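Local coordinates for flap endonuclease 1 (Desulfurococcus amylolyticus, PDB 3ORY), which probably cleaves the single-stranded 5' flaps of branched DNA, as flap endonucleases do in replication and repair, at residues D148-W160 and W310-L322. Residues are numbered along the deposited sequence; the frame is centred on the assembly and turned at random.
Sequences DAKSLLDAMGIPW and WHTPDPDAVKRIL
The carbonyl oxygen of A155, in the last turn of helix 148-156, accepts the amide of D314, with D314 N 2.7 Å from A155 O and the donor nearly in line with the C=O bond (171°). D314 is also the N-cap of helix 315-322: its carboxylate bends back so that OD1 takes A317 N from above the carboxylate plane. The C-terminal end of helix 148-156 is thus tied to the start of helix 315-322, distant in sequence. Beyond it, G157 closes the first helix with a Schellman motif, and its carbonyl receives H311 N (3.0 Å from G157 O). G157 CA lies 3.1 Å from H311 O in a CA-H...O contact. P159 lies over one face of the W310 indole, its CG 3.6 Å above the ring plane and offset toward the rim, while I158 CD1 reaches the ring edge.

The two helices run nearly antiparallel (153°), their axes 8.3 Å apart, consistent with two alanines facing each other: A155 CB meets A317 CB at 3.7 Å, and V318 CG2 lies 3.6 Å from A155 CB. Farther along, L152 CG lies anti to the backbone N (chi1 176°), bringing CD1 to V318 and L322, and I321 CD1 rests on the S151 carbonyl.

Helix 70-84 packs against V318 and L322 through F76, Y340 OH of helix 330-347 hydrogen-bonds M156 O while its side chain touches P313, and W310 NE1 hydrogen-bonds P89 O of strand 88-93, joining this C-terminal region to the central sheet.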
loop_
_atom_site.group_PDB
_atom_site.type_symbol
_atom_site.label_atom_id
_atom_site.label_comp_id
_atom_site.label_asym_id
_atom_site.label_seq_id
_atom_site.Cartn_x
_atom_site.Cartn_y
_atom_site.Cartn_z
ATOM N N ASP A 148 5.719 7.641 -14.712
ATOM C CA ASP A 148 4.597 7.266 -15.585
ATOM C C ASP A 148 3.266 7.238 -14.846
ATOM O O ASP A 148 2.244 7.666 -15.387
ATOM C CB ASP A 148 4.864 5.923 -16.283
ATOM C CG ASP A 148 6.011 6.011 -17.293
ATOM O OD1 ASP A 148 6.347 7.141 -17.720
ATOM O OD2 ASP A 148 6.593 4.961 -17.638
ATOM N N ALA A 149 3.289 6.754 -13.603
ATOM C CA ALA A 149 2.098 6.726 -12.759
ATOM C C ALA A 149 1.561 8.136 -12.514
ATOM O O ALA A 149 0.350 8.369 -12.606
ATOM C CB ALA A 149 2.393 6.026 -11.420
ATOM N N LYS A 150 2.465 9.067 -12.209
ATOM C CA LYS A 150 2.091 10.469 -12.026
ATOM C C LYS A 150 1.496 11.042 -13.322
ATOM O O LYS A 150 0.466 11.707 -13.278
ATOM C CB LYS A 150 3.286 11.307 -11.561
ATOM C CG LYS A 150 3.722 11.025 -10.116
ATOM C CD LYS A 150 5.072 11.680 -9.801
ATOM C CE LYS A 150 5.438 11.415 -8.343
ATOM N NZ LYS A 150 6.783 11.977 -8.011
ATOM N N SER A 151 2.137 10.773 -14.459
ATOM C CA SER A 151 1.626 11.228 -15.761
ATOM C C SER A 151 0.238 10.675 -16.048
ATOM O O SER A 151 -0.619 11.392 -16.564
ATOM C CB SER A 151 2.570 10.832 -16.901
ATOM O OG SER A 151 3.818 11.492 -16.767
ATOM N N LEU A 152 0.019 9.401 -15.732
ATOM C CA LEU A 152 -1.294 8.789 -15.954
ATOM C C LEU A 152 -2.387 9.462 -15.107
ATOM O O LEU A 152 -3.475 9.768 -15.607
ATOM C CB LEU A 152 -1.256 7.276 -15.694
ATOM C CG LEU A 152 -2.605 6.548 -15.813
ATOM C CD1 LEU A 152 -3.184 6.639 -17.255
ATOM C CD2 LEU A 152 -2.480 5.095 -15.363
ATOM N N LEU A 153 -2.096 9.685 -13.825
ATOM C CA LEU A 153 -3.046 10.354 -12.939
ATOM C C LEU A 153 -3.385 11.756 -13.441
ATOM O O LEU A 153 -4.565 12.131 -13.448
ATOM C CB LEU A 153 -2.544 10.371 -11.485
ATOM C CG LEU A 153 -2.371 8.979 -10.854
ATOM C CD1 LEU A 153 -1.580 9.058 -9.544
ATOM C CD2 LEU A 153 -3.712 8.267 -10.632
ATOM N N ASP A 154 -2.360 12.510 -13.871
ATOM C CA ASP A 154 -2.566 13.821 -14.502
ATOM C C ASP A 154 -3.560 13.721 -15.661
ATOM O O ASP A 154 -4.516 14.500 -15.739
ATOM C CB ASP A 154 -1.250 14.416 -15.039
ATOM C CG ASP A 154 -0.260 14.779 -13.933
ATOM O OD1 ASP A 154 -0.642 14.779 -12.743
ATOM O OD2 ASP A 154 0.918 15.053 -14.270
ATOM N N ALA A 155 -3.332 12.764 -16.556
ATOM C CA ALA A 155 -4.238 12.541 -17.691
ATOM C C ALA A 155 -5.669 12.198 -17.251
ATOM O O ALA A 155 -6.643 12.585 -17.917
ATOM C CB ALA A 155 -3.682 11.466 -18.607
ATOM N N MET A 156 -5.793 11.487 -16.130
ATOM C CA MET A 156 -7.105 11.070 -15.595
ATOM C C MET A 156 -7.799 12.176 -14.787
ATOM O O MET A 156 -8.964 12.038 -14.424
ATOM C CB MET A 156 -6.967 9.812 -14.718
ATOM C CG MET A 156 -6.486 8.551 -15.450
ATOM S SD MET A 156 -6.285 7.112 -14.357
ATOM C CE MET A 156 -7.989 6.726 -13.959
ATOM N N GLY A 157 -7.084 13.258 -14.493
ATOM C CA GLY A 157 -7.637 14.359 -13.701
ATOM C C GLY A 157 -7.644 14.087 -12.205
ATOM O O GLY A 157 -8.348 14.764 -11.442
ATOM N N ILE A 158 -6.834 13.111 -11.791
ATOM C CA ILE A 158 -6.744 12.684 -10.402
ATOM C C ILE A 158 -5.551 13.357 -9.718
ATOM O O ILE A 158 -4.424 13.241 -10.187
ATOM C CB ILE A 158 -6.637 11.148 -10.303
ATOM C CG1 ILE A 158 -7.859 10.470 -10.969
ATOM C CG2 ILE A 158 -6.453 10.695 -8.847
ATOM C CD1 ILE A 158 -9.211 10.712 -10.255
ATOM N N PRO A 159 -5.803 14.076 -8.615
ATOM C CA PRO A 159 -4.743 14.792 -7.899
ATOM C C PRO A 159 -3.759 13.855 -7.210
ATOM O O PRO A 159 -4.123 12.751 -6.794
ATOM C CB PRO A 159 -5.511 15.583 -6.840
ATOM C CG PRO A 159 -6.749 14.757 -6.599
ATOM C CD PRO A 159 -7.113 14.229 -7.959
ATOM N N TRP A 160 -2.514 14.298 -7.110
ATOM C CA TRP A 160 -1.531 13.627 -6.272
ATOM C C TRP A 160 -0.663 14.682 -5.588
ATOM O O TRP A 160 -0.470 15.796 -6.104
ATOM C CB TRP A 160 -0.696 12.596 -7.056
ATOM C CG TRP A 160 0.040 13.170 -8.228
ATOM C CD1 TRP A 160 -0.395 13.217 -9.525
ATOM C CD2 TRP A 160 1.331 13.789 -8.215
ATOM N NE1 TRP A 160 0.542 13.831 -10.315
ATOM C CE2 TRP A 160 1.612 14.191 -9.537
ATOM C CE3 TRP A 160 2.278 14.042 -7.212
ATOM C CZ2 TRP A 160 2.796 14.836 -9.885
ATOM C CZ3 TRP A 160 3.447 14.681 -7.550
ATOM C CH2 TRP A 160 3.705 15.070 -8.882
ATOM N N TRP A 310 -9.596 18.080 -8.272
ATOM C CA TRP A 310 -9.850 17.153 -9.360
ATOM C C TRP A 310 -10.119 17.930 -10.652
ATOM O O TRP A 310 -10.865 18.914 -10.647
ATOM C CB TRP A 310 -11.028 16.238 -9.008
ATOM C CG TRP A 310 -10.727 15.311 -7.852
ATOM C CD1 TRP A 310 -10.296 14.024 -7.935
ATOM C CD2 TRP A 310 -10.820 15.613 -6.451
ATOM N NE1 TRP A 310 -10.115 13.498 -6.679
ATOM C CE2 TRP A 310 -10.426 14.452 -5.749
ATOM C CE3 TRP A 310 -11.210 16.743 -5.722
ATOM C CZ2 TRP A 310 -10.394 14.392 -4.352
ATOM C CZ3 TRP A 310 -11.183 16.682 -4.329
ATOM C CH2 TRP A 310 -10.778 15.515 -3.661
ATOM N N HIS A 311 -9.502 17.493 -11.749
ATOM C CA HIS A 311 -9.647 18.156 -13.054
ATOM C C HIS A 311 -10.292 17.246 -14.077
ATOM O O HIS A 311 -10.272 16.023 -13.933
ATOM C CB HIS A 311 -8.292 18.635 -13.586
ATOM C CG HIS A 311 -7.577 19.562 -12.661
ATOM N ND1 HIS A 311 -8.112 20.769 -12.255
ATOM C CD2 HIS A 311 -6.368 19.464 -12.060
ATOM C CE1 HIS A 311 -7.265 21.369 -11.437
ATOM N NE2 HIS A 311 -6.197 20.600 -11.305
ATOM N N THR A 312 -10.863 17.853 -15.116
ATOM C CA THR A 312 -11.502 17.118 -16.195
ATOM C C THR A 312 -10.539 16.084 -16.777
ATOM O O THR A 312 -9.425 16.422 -17.157
ATOM C CB THR A 312 -11.978 18.090 -17.305
ATOM O OG1 THR A 312 -12.806 19.098 -16.714
ATOM C CG2 THR A 312 -12.773 17.354 -18.395
ATOM N N PRO A 313 -10.964 14.809 -16.835
ATOM C CA PRO A 313 -10.109 13.813 -17.481
ATOM C C PRO A 313 -9.774 14.191 -18.927
ATOM O O PRO A 313 -10.582 14.845 -19.606
ATOM C CB PRO A 313 -10.957 12.543 -17.434
ATOM C CG PRO A 313 -11.861 12.752 -16.246
ATOM C CD PRO A 313 -12.174 14.209 -16.243
ATOM N N ASP A 314 -8.584 13.794 -19.372
ATOM C CA ASP A 314 -8.129 14.018 -20.739
ATOM C C ASP A 314 -8.024 12.649 -21.436
ATOM O O ASP A 314 -6.986 11.991 -21.359
ATOM C CB ASP A 314 -6.781 14.766 -20.707
ATOM C CG ASP A 314 -6.237 15.097 -22.101
ATOM O OD1 ASP A 314 -6.719 14.564 -23.121
ATOM O OD2 ASP A 314 -5.278 15.888 -22.161
ATOM N N PRO A 315 -9.120 12.196 -22.087
ATOM C CA PRO A 315 -9.156 10.840 -22.654
ATOM C C PRO A 315 -8.036 10.562 -23.656
ATOM O O PRO A 315 -7.420 9.494 -23.613
ATOM C CB PRO A 315 -10.531 10.778 -23.335
ATOM C CG PRO A 315 -11.374 11.724 -22.520
ATOM C CD PRO A 315 -10.435 12.863 -22.189
ATOM N N ASP A 316 -7.749 11.514 -24.537
ATOM C CA ASP A 316 -6.700 11.270 -25.517
ATOM C C ASP A 316 -5.330 11.070 -24.858
ATOM O O ASP A 316 -4.565 10.198 -25.280
ATOM C CB ASP A 316 -6.626 12.363 -26.571
ATOM C CG ASP A 316 -5.808 11.930 -27.772
ATOM O OD1 ASP A 316 -6.332 11.151 -28.582
ATOM O OD2 ASP A 316 -4.652 12.352 -27.900
ATOM N N ALA A 317 -5.041 11.860 -23.823
ATOM C CA ALA A 317 -3.771 11.744 -23.100
ATOM C C ALA A 317 -3.677 10.379 -22.422
ATOM O O ALA A 317 -2.621 9.755 -22.440
ATOM C CB ALA A 317 -3.609 12.870 -22.081
ATOM N N VAL A 318 -4.789 9.908 -21.856
ATOM C CA VAL A 318 -4.826 8.556 -21.292
ATOM C C VAL A 318 -4.549 7.513 -22.388
ATOM O O VAL A 318 -3.733 6.611 -22.194
ATOM C CB VAL A 318 -6.160 8.231 -20.575
ATOM C CG1 VAL A 318 -6.164 6.775 -20.093
ATOM C CG2 VAL A 318 -6.392 9.169 -19.385
ATOM N N LYS A 319 -5.219 7.650 -23.536
ATOM C CA LYS A 319 -4.993 6.738 -24.662
ATOM C C LYS A 319 -3.529 6.727 -25.107
ATOM O O LYS A 319 -2.954 5.659 -25.322
ATOM C CB LYS A 319 -5.876 7.075 -25.862
ATOM C CG LYS A 319 -5.622 6.117 -27.030
ATOM C CD LYS A 319 -5.473 6.810 -28.380
ATOM C CE LYS A 319 -4.491 7.945 -28.369
ATOM N NZ LYS A 319 -3.913 8.135 -29.723
ATOM N N ARG A 320 -2.936 7.915 -25.246
ATOM C CA ARG A 320 -1.528 8.019 -25.650
ATOM C C ARG A 320 -0.614 7.231 -24.704
ATOM O O ARG A 320 0.195 6.413 -25.152
ATOM C CB ARG A 320 -1.090 9.486 -25.785
ATOM C CG ARG A 320 -1.721 10.216 -27.005
ATOM C CD ARG A 320 -0.995 11.532 -27.375
ATOM N NE ARG A 320 -0.639 12.324 -26.190
ATOM C CZ ARG A 320 -1.400 13.277 -25.649
ATOM N NH1 ARG A 320 -2.583 13.588 -26.181
ATOM N NH2 ARG A 320 -0.973 13.926 -24.566
ATOM N N ILE A 321 -0.765 7.449 -23.403
ATOM C CA ILE A 321 0.022 6.716 -22.404
ATOM C C ILE A 321 -0.212 5.193 -22.467
ATOM O O ILE A 321 0.734 4.419 -22.670
ATOM C CB ILE A 321 -0.230 7.257 -20.974
ATOM C CG1 ILE A 321 0.271 8.703 -20.864
ATOM C CG2 ILE A 321 0.486 6.387 -19.941
ATOM C CD1 ILE A 321 -0.291 9.482 -19.699
ATOM N N LEU A 322 -1.463 4.763 -22.313
ATOM C CA LEU A 322 -1.766 3.334 -22.209
ATOM C C LEU A 322 -1.696 2.584 -23.536
ATOM O O LEU A 322 -0.984 1.581 -23.651
ATOM C CB LEU A 322 -3.137 3.108 -21.550
ATOM C CG LEU A 322 -3.306 3.669 -20.135
ATOM C CD1 LEU A 322 -4.677 3.288 -19.612
ATOM C CD2 LEU A 322 -2.213 3.163 -19.195
#